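Local coordinates for protein Obg-like ATPase 1 (Schizosaccharomyces pombe, PDB 1NI3) that hydrolyses ATP, and GTP less efficiently, in a magnesium-dependent manner, and negatively regulates the G2/M transition of the cell cycle, at residues Ala108-Val113 and Asp149-Lys154; Ala156-Lys161 and Leu219-Ala224; Glu160-Gly165 and Ala187-Val192. All blocks are in the same frame, centred on the assembly; numbering follows the deposited sequence.

Interaction 1 (Ala108-Val113 and Asp149-Lys154)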
loop_
_atom_site.group_PDB
_atom_site.type_symbol
_atom_site.label_atom_id
_atom_site.label_comp_id
_atom_site.label_asym_id
_atom_site.label_seq_id
_atom_site.Cartn_x
_atom_site.Cartn_y
_atom_site.Cartn_z
ATOM N N ALA A 108 3.219 -19.913 7.989
ATOM C CA ALA A 108 3.154 -18.953 9.083
ATOM C C ALA A 108 3.316 -17.538 8.538
ATOM O O ALA A 108 2.486 -16.659 8.791
ATOM C CB ALA A 108 4.241 -19.245 10.109
ATOM N N PHE A 109 4.405 -17.335 7.799
ATOM C CA PHE A 109 4.710 -16.049 7.187
ATOM C C PHE A 109 3.464 -15.549 6.477
ATOM O O PHE A 109 3.042 -14.415 6.655
ATOM C CB PHE A 109 5.843 -16.206 6.176
ATOM C CG PHE A 109 6.405 -14.903 5.703
ATOM C CD1 PHE A 109 7.270 -14.174 6.512
ATOM C CD2 PHE A 109 6.045 -14.382 4.467
ATOM C CE1 PHE A 109 7.771 -12.939 6.100
ATOM C CE2 PHE A 109 6.538 -13.152 4.047
ATOM C CZ PHE A 109 7.405 -12.428 4.869
ATOM N N LEU A 110 2.877 -16.413 5.668
ATOM C CA LEU A 110 1.673 -16.043 4.970
ATOM C C LEU A 110 0.512 -15.730 5.896
ATOM O O LEU A 110 -0.231 -14.788 5.650
ATOM C CB LEU A 110 1.268 -17.131 3.983
ATOM C CG LEU A 110 2.157 -17.254 2.750
ATOM C CD1 LEU A 110 1.631 -18.364 1.868
ATOM C CD2 LEU A 110 2.173 -15.939 1.994
ATOM N N SER A 111 0.340 -16.498 6.965
ATOM C CA SER A 111 -0.781 -16.223 7.869
ATOM C C SER A 111 -0.837 -14.765 8.328
ATOM O O SER A 111 -1.901 -14.262 8.650
ATOM C CB SER A 111 -0.769 -17.173 9.086
ATOM O OG SER A 111 0.155 -16.750 10.075
ATOM N N HIS A 112 0.311 -14.096 8.331
ATOM C CA HIS A 112 0.416 -12.689 8.734
ATOM C C HIS A 112 0.216 -11.745 7.572
ATOM O O HIS A 112 -0.270 -10.627 7.726
ATOM C CB HIS A 112 1.783 -12.407 9.343
ATOM C CG HIS A 112 1.901 -12.848 10.762
ATOM N ND1 HIS A 112 1.169 -12.270 11.768
ATOM C CD2 HIS A 112 2.630 -13.838 11.329
ATOM C CE1 HIS A 112 1.438 -12.892 12.911
ATOM N NE2 HIS A 112 2.316 -13.841 12.666
ATOM N N VAL A 113 0.633 -12.201 6.405
ATOM C CA VAL A 113 0.484 -11.422 5.195
ATOM C C VAL A 113 -1.004 -11.188 4.951
ATOM O O VAL A 113 -1.414 -10.107 4.526
ATOM C CB VAL A 113 1.085 -12.169 4.001
ATOM C CG1 VAL A 113 0.607 -11.550 2.697
ATOM C CG2 VAL A 113 2.597 -12.119 4.079
ATOM N N ASP A 149 4.034 -18.605 -7.297
ATOM C CA ASP A 149 3.501 -19.965 -7.289
ATOM C C ASP A 149 3.020 -20.364 -5.908
ATOM O O ASP A 149 1.984 -21.025 -5.771
ATOM C CB ASP A 149 4.560 -20.940 -7.788
ATOM C CG ASP A 149 5.008 -20.614 -9.184
ATOM O OD1 ASP A 149 4.131 -20.505 -10.076
ATOM O OD2 ASP A 149 6.230 -20.457 -9.392
ATOM N N GLU A 150 3.762 -19.968 -4.881
ATOM C CA GLU A 150 3.339 -20.288 -3.529
ATOM C C GLU A 150 2.002 -19.587 -3.306
ATOM O O GLU A 150 1.038 -20.218 -2.873
ATOM C CB GLU A 150 4.386 -19.824 -2.501
ATOM C CG GLU A 150 3.883 -19.812 -1.061
ATOM C CD GLU A 150 5.008 -19.735 -0.036
ATOM O OE1 GLU A 150 6.058 -19.136 -0.352
ATOM O OE2 GLU A 150 4.848 -20.264 1.089
ATOM N N LEU A 151 1.926 -18.298 -3.630
ATOM C CA LEU A 151 0.673 -17.586 -3.420
ATOM C C LEU A 151 -0.472 -18.231 -4.195
ATOM O O LEU A 151 -1.547 -18.487 -3.645
ATOM C CB LEU A 151 0.808 -16.103 -3.795
ATOM C CG LEU A 151 1.859 -15.330 -2.993
ATOM C CD1 LEU A 151 1.702 -13.854 -3.260
ATOM C CD2 LEU A 151 1.718 -15.619 -1.503
ATOM N N LEU A 152 -0.237 -18.513 -5.470
ATOM C CA LEU A 152 -1.260 -19.138 -6.298
ATOM C C LEU A 152 -1.755 -20.443 -5.685
ATOM O O LEU A 152 -2.967 -20.676 -5.610
ATOM C CB LEU A 152 -0.709 -19.414 -7.683
ATOM C CG LEU A 152 -0.494 -18.110 -8.423
ATOM C CD1 LEU A 152 0.249 -18.377 -9.710
ATOM C CD2 LEU A 152 -1.846 -17.445 -8.678
ATOM N N ILE A 153 -0.835 -21.296 -5.239
ATOM C CA ILE A 153 -1.264 -22.545 -4.645
ATOM C C ILE A 153 -2.209 -22.293 -3.487
ATOM O O ILE A 153 -3.318 -22.844 -3.453
ATOM C CB ILE A 153 -0.073 -23.366 -4.178
ATOM C CG1 ILE A 153 0.814 -23.699 -5.373
ATOM C CG2 ILE A 153 -0.554 -24.679 -3.569
ATOM C CD1 ILE A 153 0.081 -24.521 -6.428
ATOM N N LYS A 154 -1.785 -21.467 -2.537
ATOM C CA LYS A 154 -2.651 -21.158 -1.407
ATOM C C LYS A 154 -4.061 -20.779 -1.858
ATOM O O LYS A 154 -5.015 -21.500 -1.588
ATOM C CB LYS A 154 -2.051 -20.031 -0.575
ATOM C CG LYS A 154 -1.052 -20.525 0.428
ATOM C CD LYS A 154 -1.745 -21.440 1.416
ATOM C CE LYS A 154 -0.770 -22.079 2.383
ATOM N NZ LYS A 154 -1.513 -22.832 3.428
#
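Leu110 faces Leu151 where the segments of helix 107-113 and helix 140-168 pass at 74°, their axes 12.2 Å apart. The CA atoms of these two leucines are 8.6 Å apart, so the backbones do not meet and side chains make the contact. Leu110 CG lies anti to the carbonyl carbon (chi1 -72°), and the extended side chain reaches toward helix 140-168 with both methyls forward. Leu110 CD2 meets Leu151 CD2 at 3.5 Å, methyl to methyl, the two side chains being inclined to each other. The other branch, Leu110 CD1, meets two long polar side chains one helical turn apart. Leu110 CD1 is 3.7 Å from Lys154 CG, so it packs on the lysine stem. The same methyl touches the end of Glu150, with Glu150 OE2 at 3.8 Å and CG at 4.0 Å.

The polar ends of Glu150 and Lys154 have their partners outside the two segments. Glu150 OE1 accepts a hydrogen bond from Leu105 N, and its OE2 one from Gly106 N. Lys154 NZ hydrogen-bonds to Asn107 OD1. These partners lie just before helix 107-113 or at its start. In sequence the helix follows the G3 motif, in the region that forms switch II in related GTPases.

No hydrogen bond joins the two segments themselves. The chemistry divides in two: leucine methyls and the lysine stem make the apolar part, while the Glu150 carboxylate, which also touches Leu110, and the Lys154 ammonium group tie the approach to helix 107-113 onto helix 140-168.

Interaction 2 (Ala156-Lys161 and Leu219-Ala224); sequences AEFVEK and LYLLTA
Phe158 of helix 140-168 meets Leu219 and Leu221 of the loop that runs from helix 210-217 to strand 227-232. The nearest CA pairs are about 8 Å apart, and the contact is made mainly by side chains. Its first main element along the helix is the Phe158 ring. CG is anti to the backbone N (chi1 -179°), which sends the ring out toward the loop. Leu219 CD2 sits at the ring edge, in plane, 3.8 Å from Phe158 CE2. The same CE2 atom is 3.7 Å from Leu219 O, so the ring touches both the side chain and the carbonyl of this leucine. Leu221 approaches further back on the ring, its CD2 lying 4.0 Å from Phe158 CD2.

Val159 comes next and is buried. Its CG2 reaches Leu221 CD2 at 4.3 Å, a loose contact. The Leu221 methyl thus has Phe158 and Val159 as neighbours. Val159 also packs on Tyr193 and Leu196 of helix 179-199.

The loop turns sharply between the two leucines. Tyr220 takes a positive phi (41°) as the chain leaves helical conformation, and both leucines still reach helix 140-168. Asp155, one residue before 156-161, adds the polar tie. Its two carboxylate oxygens accept hydrogen bonds from Leu222 N and Thr223 N, at the start of the short 3-10 turn 222-224.

The contact joins the inserted helices to the chain returning to the nucleotide-binding core. Such a helical insertion, placed between two parallel strands of the P-loop G domain, is characteristic of the YchF/OLA1 subfamily.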
loop_
_atom_site.group_PDB
_atom_site.type_symbol
_atom_site.label_atom_id
_atom_site.label_comp_id
_atom_site.label_asym_id
_atom_site.label_seq_id
_atom_site.Cartn_x
_atom_site.Cartn_y
_atom_site.Cartn_z
ATOM N N ALA A 156 -5.472 -21.109 -4.523
ATOM C CA ALA A 156 -6.029 -22.218 -5.280
ATOM C C ALA A 156 -6.642 -23.214 -4.324
ATOM O O ALA A 156 -7.795 -23.621 -4.475
ATOM C CB ALA A 156 -4.944 -22.884 -6.085
ATOM N N GLU A 157 -5.858 -23.607 -3.327
ATOM C CA GLU A 157 -6.345 -24.540 -2.328
ATOM C C GLU A 157 -7.542 -23.926 -1.616
ATOM O O GLU A 157 -8.590 -24.552 -1.544
ATOM C CB GLU A 157 -5.232 -24.878 -1.341
ATOM C CG GLU A 157 -4.252 -25.910 -1.907
ATOM C CD GLU A 157 -2.958 -26.006 -1.116
ATOM O OE1 GLU A 157 -2.989 -25.837 0.126
ATOM O OE2 GLU A 157 -1.916 -26.301 -1.737
ATOM N N PHE A 158 -7.406 -22.700 -1.120
ATOM C CA PHE A 158 -8.508 -22.058 -0.432
ATOM C C PHE A 158 -9.784 -22.123 -1.234
ATOM O O PHE A 158 -10.830 -22.483 -0.721
ATOM C CB PHE A 158 -8.198 -20.598 -0.146
ATOM C CG PHE A 158 -9.297 -19.897 0.588
ATOM C CD1 PHE A 158 -9.342 -19.915 1.978
ATOM C CD2 PHE A 158 -10.298 -19.223 -0.105
ATOM C CE1 PHE A 158 -10.372 -19.263 2.681
ATOM C CE2 PHE A 158 -11.334 -18.568 0.582
ATOM C CZ PHE A 158 -11.368 -18.588 1.984
ATOM N N VAL A 159 -9.694 -21.752 -2.500
ATOM C CA VAL A 159 -10.861 -21.775 -3.367
ATOM C C VAL A 159 -11.401 -23.197 -3.432
ATOM O O VAL A 159 -12.575 -23.444 -3.146
ATOM C CB VAL A 159 -10.510 -21.295 -4.787
ATOM C CG1 VAL A 159 -11.704 -21.456 -5.705
ATOM C CG2 VAL A 159 -10.072 -19.840 -4.728
ATOM N N GLU A 160 -10.529 -24.129 -3.811
ATOM C CA GLU A 160 -10.880 -25.550 -3.914
ATOM C C GLU A 160 -11.759 -25.963 -2.729
ATOM O O GLU A 160 -12.867 -26.476 -2.913
ATOM C CB GLU A 160 -9.594 -26.387 -3.938
ATOM C CG GLU A 160 -9.779 -27.902 -4.139
ATOM C CD GLU A 160 -10.273 -28.271 -5.526
ATOM O OE1 GLU A 160 -10.040 -29.430 -5.939
ATOM O OE2 GLU A 160 -10.917 -27.422 -6.191
ATOM N N LYS A 161 -11.259 -25.725 -1.520
ATOM C CA LYS A 161 -11.987 -26.074 -0.314
ATOM C C LYS A 161 -13.291 -25.313 -0.222
ATOM O O LYS A 161 -14.361 -25.899 -0.075
ATOM C CB LYS A 161 -11.115 -25.810 0.923
ATOM C CG LYS A 161 -11.710 -26.310 2.235
ATOM C CD LYS A 161 -12.797 -25.371 2.753
ATOM C CE LYS A 161 -13.575 -25.937 3.941
ATOM N NZ LYS A 161 -14.523 -24.918 4.509
ATOM N N LEU A 219 -13.211 -13.497 -0.322
ATOM C CA LEU A 219 -12.295 -14.616 -0.141
ATOM C C LEU A 219 -10.935 -14.214 0.417
ATOM O O LEU A 219 -10.097 -15.070 0.717
ATOM C CB LEU A 219 -12.090 -15.351 -1.461
ATOM C CG LEU A 219 -13.352 -15.835 -2.171
ATOM C CD1 LEU A 219 -12.959 -16.518 -3.462
ATOM C CD2 LEU A 219 -14.127 -16.774 -1.270
ATOM N N TYR A 220 -10.723 -12.910 0.549
ATOM C CA TYR A 220 -9.470 -12.370 1.066
ATOM C C TYR A 220 -8.243 -13.106 0.523
ATOM O O TYR A 220 -7.313 -13.443 1.268
ATOM C CB TYR A 220 -9.494 -12.408 2.598
ATOM C CG TYR A 220 -10.723 -11.745 3.157
ATOM C CD1 TYR A 220 -11.948 -12.392 3.128
ATOM C CD2 TYR A 220 -10.684 -10.426 3.623
ATOM C CE1 TYR A 220 -13.100 -11.750 3.542
ATOM C CE2 TYR A 220 -11.841 -9.775 4.036
ATOM C CZ TYR A 220 -13.049 -10.446 3.991
ATOM O OH TYR A 220 -14.204 -9.817 4.391
ATOM N N LEU A 221 -8.237 -13.336 -0.786
ATOM C CA LEU A 221 -7.133 -14.054 -1.421
ATOM C C LEU A 221 -5.802 -13.318 -1.320
ATOM O O LEU A 221 -5.748 -12.095 -1.375
ATOM C CB LEU A 221 -7.459 -14.311 -2.894
ATOM C CG LEU A 221 -8.748 -15.094 -3.149
ATOM C CD1 LEU A 221 -8.961 -15.276 -4.637
ATOM C CD2 LEU A 221 -8.663 -16.435 -2.451
ATOM N N LEU A 222 -4.732 -14.081 -1.166
ATOM C CA LEU A 222 -3.402 -13.517 -1.071
ATOM C C LEU A 222 -3.085 -12.801 -2.376
ATOM O O LEU A 222 -2.600 -11.665 -2.406
ATOM C CB LEU A 222 -2.379 -14.633 -0.855
ATOM C CG LEU A 222 -2.116 -15.022 0.597
ATOM C CD1 LEU A 222 -1.581 -16.434 0.671
ATOM C CD2 LEU A 222 -1.138 -14.031 1.212
ATOM N N THR A 223 -3.406 -13.497 -3.456
ATOM C CA THR A 223 -3.172 -13.054 -4.823
ATOM C C THR A 223 -4.101 -11.913 -5.300
ATOM O O THR A 223 -4.105 -11.555 -6.486
ATOM C CB THR A 223 -3.273 -14.294 -5.756
ATOM O OG1 THR A 223 -2.396 -14.146 -6.871
ATOM C CG2 THR A 223 -4.697 -14.510 -6.237
ATOM N N ALA A 224 -4.865 -11.342 -4.367
ATOM C CA ALA A 224 -5.759 -10.232 -4.651
ATOM C C ALA A 224 -5.070 -8.915 -4.318
ATOM O O ALA A 224 -5.296 -7.915 -4.969
ATOM C CB ALA A 224 -7.037 -10.373 -3.832
#

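Interaction 3 (Glu160-Gly165 and Ala187-Val192)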
loop_
_atom_site.group_PDB
_atom_site.type_symbol
_atom_site.label_atom_id
_atom_site.label_comp_id
_atom_site.label_asym_id
_atom_site.label_seq_id
_atom_site.Cartn_x
_atom_site.Cartn_y
_atom_site.Cartn_z
ATOM N N GLU A 160 -10.529 -24.129 -3.811
ATOM C CA GLU A 160 -10.880 -25.550 -3.914
ATOM C C GLU A 160 -11.759 -25.963 -2.729
ATOM O O GLU A 160 -12.867 -26.476 -2.913
ATOM C CB GLU A 160 -9.594 -26.387 -3.938
ATOM C CG GLU A 160 -9.779 -27.902 -4.139
ATOM C CD GLU A 160 -10.273 -28.271 -5.526
ATOM O OE1 GLU A 160 -10.040 -29.430 -5.939
ATOM O OE2 GLU A 160 -10.917 -27.422 -6.191
ATOM N N LYS A 161 -11.259 -25.725 -1.520
ATOM C CA LYS A 161 -11.987 -26.074 -0.314
ATOM C C LYS A 161 -13.291 -25.313 -0.222
ATOM O O LYS A 161 -14.361 -25.899 -0.075
ATOM C CB LYS A 161 -11.115 -25.810 0.923
ATOM C CG LYS A 161 -11.710 -26.310 2.235
ATOM C CD LYS A 161 -12.797 -25.371 2.753
ATOM C CE LYS A 161 -13.575 -25.937 3.941
ATOM N NZ LYS A 161 -14.523 -24.918 4.509
ATOM N N HIS A 162 -13.206 -23.995 -0.308
ATOM C CA HIS A 162 -14.410 -23.166 -0.227
ATOM C C HIS A 162 -15.418 -23.596 -1.292
ATOM O O HIS A 162 -16.621 -23.684 -1.028
ATOM C CB HIS A 162 -14.048 -21.689 -0.416
ATOM C CG HIS A 162 -15.199 -20.763 -0.237
ATOM N ND1 HIS A 162 -16.199 -20.634 -1.171
ATOM C CD2 HIS A 162 -15.543 -19.959 0.800
ATOM C CE1 HIS A 162 -17.115 -19.797 -0.721
ATOM N NE2 HIS A 162 -16.738 -19.376 0.476
ATOM N N LEU A 163 -14.914 -23.865 -2.493
ATOM C CA LEU A 163 -15.749 -24.305 -3.607
ATOM C C LEU A 163 -16.368 -25.650 -3.245
ATOM O O LEU A 163 -17.520 -25.930 -3.578
ATOM C CB LEU A 163 -14.908 -24.432 -4.878
ATOM C CG LEU A 163 -15.630 -24.931 -6.124
ATOM C CD1 LEU A 163 -16.936 -24.182 -6.312
ATOM C CD2 LEU A 163 -14.728 -24.757 -7.327
ATOM N N GLU A 164 -15.588 -26.482 -2.564
ATOM C CA GLU A 164 -16.067 -27.784 -2.125
ATOM C C GLU A 164 -17.255 -27.568 -1.190
ATOM O O GLU A 164 -18.230 -28.315 -1.227
ATOM C CB GLU A 164 -14.951 -28.529 -1.388
ATOM C CG GLU A 164 -15.409 -29.292 -0.146
ATOM C CD GLU A 164 -14.354 -29.319 0.952
ATOM O OE1 GLU A 164 -13.290 -29.948 0.756
ATOM O OE2 GLU A 164 -14.588 -28.704 2.017
ATOM N N GLY A 165 -17.165 -26.537 -0.354
ATOM C CA GLY A 165 -18.232 -26.244 0.588
ATOM C C GLY A 165 -19.546 -25.839 -0.053
ATOM O O GLY A 165 -20.628 -26.197 0.426
ATOM N N ALA A 187 -20.597 -20.729 -9.818
ATOM C CA ALA A 187 -20.103 -20.662 -11.185
ATOM C C ALA A 187 -18.930 -19.678 -11.252
ATOM O O ALA A 187 -17.973 -19.884 -12.009
ATOM C CB ALA A 187 -21.206 -20.216 -12.119
ATOM N N ILE A 188 -19.014 -18.616 -10.451
ATOM C CA ILE A 188 -17.987 -17.587 -10.397
ATOM C C ILE A 188 -16.770 -18.099 -9.635
ATOM O O ILE A 188 -15.639 -17.980 -10.111
ATOM C CB ILE A 188 -18.533 -16.330 -9.714
ATOM C CG1 ILE A 188 -19.687 -15.783 -10.550
ATOM C CG2 ILE A 188 -17.424 -15.298 -9.529
ATOM C CD1 ILE A 188 -20.394 -14.597 -9.950
ATOM N N ILE A 189 -16.994 -18.664 -8.452
ATOM C CA ILE A 189 -15.882 -19.194 -7.689
ATOM C C ILE A 189 -15.132 -20.158 -8.597
ATOM O O ILE A 189 -13.908 -20.282 -8.523
ATOM C CB ILE A 189 -16.358 -19.950 -6.429
ATOM C CG1 ILE A 189 -16.427 -18.993 -5.243
ATOM C CG2 ILE A 189 -15.403 -21.110 -6.122
ATOM C CD1 ILE A 189 -17.362 -17.855 -5.433
ATOM N N GLU A 190 -15.885 -20.841 -9.452
ATOM C CA GLU A 190 -15.320 -21.798 -10.388
ATOM C C GLU A 190 -14.303 -21.098 -11.287
ATOM O O GLU A 190 -13.192 -21.593 -11.484
ATOM C CB GLU A 190 -16.433 -22.399 -11.242
ATOM C CG GLU A 190 -16.152 -23.803 -11.764
ATOM C CD GLU A 190 -16.040 -24.816 -10.644
ATOM O OE1 GLU A 190 -14.898 -25.144 -10.244
ATOM O OE2 GLU A 190 -17.098 -25.278 -10.157
ATOM N N LYS A 191 -14.693 -19.949 -11.835
ATOM C CA LYS A 191 -13.811 -19.169 -12.699
ATOM C C LYS A 191 -12.591 -18.705 -11.913
ATOM O O LYS A 191 -11.477 -18.719 -12.428
ATOM C CB LYS A 191 -14.546 -17.942 -13.256
ATOM C CG LYS A 191 -15.561 -18.230 -14.355
ATOM C CD LYS A 191 -16.271 -16.942 -14.806
ATOM C CE LYS A 191 -15.290 -15.873 -15.282
ATOM N NZ LYS A 191 -15.968 -14.568 -15.519
ATOM N N VAL A 192 -12.813 -18.279 -10.670
ATOM C CA VAL A 192 -11.726 -17.818 -9.804
ATOM C C VAL A 192 -10.682 -18.929 -9.710
ATOM O O VAL A 192 -9.478 -18.665 -9.772
ATOM C CB VAL A 192 -12.228 -17.506 -8.390
ATOM C CG1 VAL A 192 -11.063 -17.187 -7.487
ATOM C CG2 VAL A 192 -13.193 -16.341 -8.445
#
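Leu163 and Ile189 form the apolar centre of this contact. Leu163 CD1 lies 3.4 Å from Ile189 CG2, and Leu163 CB is 3.6 Å from the same methyl. The two side chains run antiparallel, side by side, so the isoleucine methyl lies alongside the leucine. Leu163 CG is anti to the backbone N (chi1 178°), which directs the branch across to helix 179-199. Glu190 lies roughly perpendicular to Leu163. Its chain bends at chi2 (64°) and brings the carboxylate over the leucine methyls, with Glu190 OE2 4.0 Å from Leu163 CD1. His162 adds a looser contact, its ND1 4.4 Å from Ile189 CG1.

Around this shell, Val159 of the same long helix and Ile215 of helix 210-217 also pack on Ile189. His162 touches Leu219. On the far side of helix 179-199, Lys191 makes a salt bridge to Glu212, which joins that helix to helix 210-217.

The backbones come closest at Leu163 and Ile189, whose CA atoms are 6.5 Å apart. The segment axes approach to 10.0 Å and run antiparallel, at 163°. Helices 140-168 and 179-199 are joined by a connection of ten residues, so they form an antiparallel helical hairpin. This is consistent with the coiled-coil-like helical domain known in YchF/OLA1 proteins.

All three interactions use helix 140-168, taken in order along it. Interaction 1 joins it to helix 107-113, interaction 2 to the loop before strand 227-232, and interaction 3 to helix 179-199. Centres of interactions 1 and 2 lie about 10 Å apart, and those of 2 and 3 about 9 Å. Leu222 links the first two: its CD2 is 3.4 Å from Val113 CG1. Val159 links the last two, its CG1 being 3.7 Å from Ile189 CG2. Interactions 1 and 3 do not touch; their nearest atoms are about 7 Å apart. Interaction 1 is nearest the nucleotide site, with the Glu150 side chain about 10 Å from that of Lys33, a predicted ATP-binding residue.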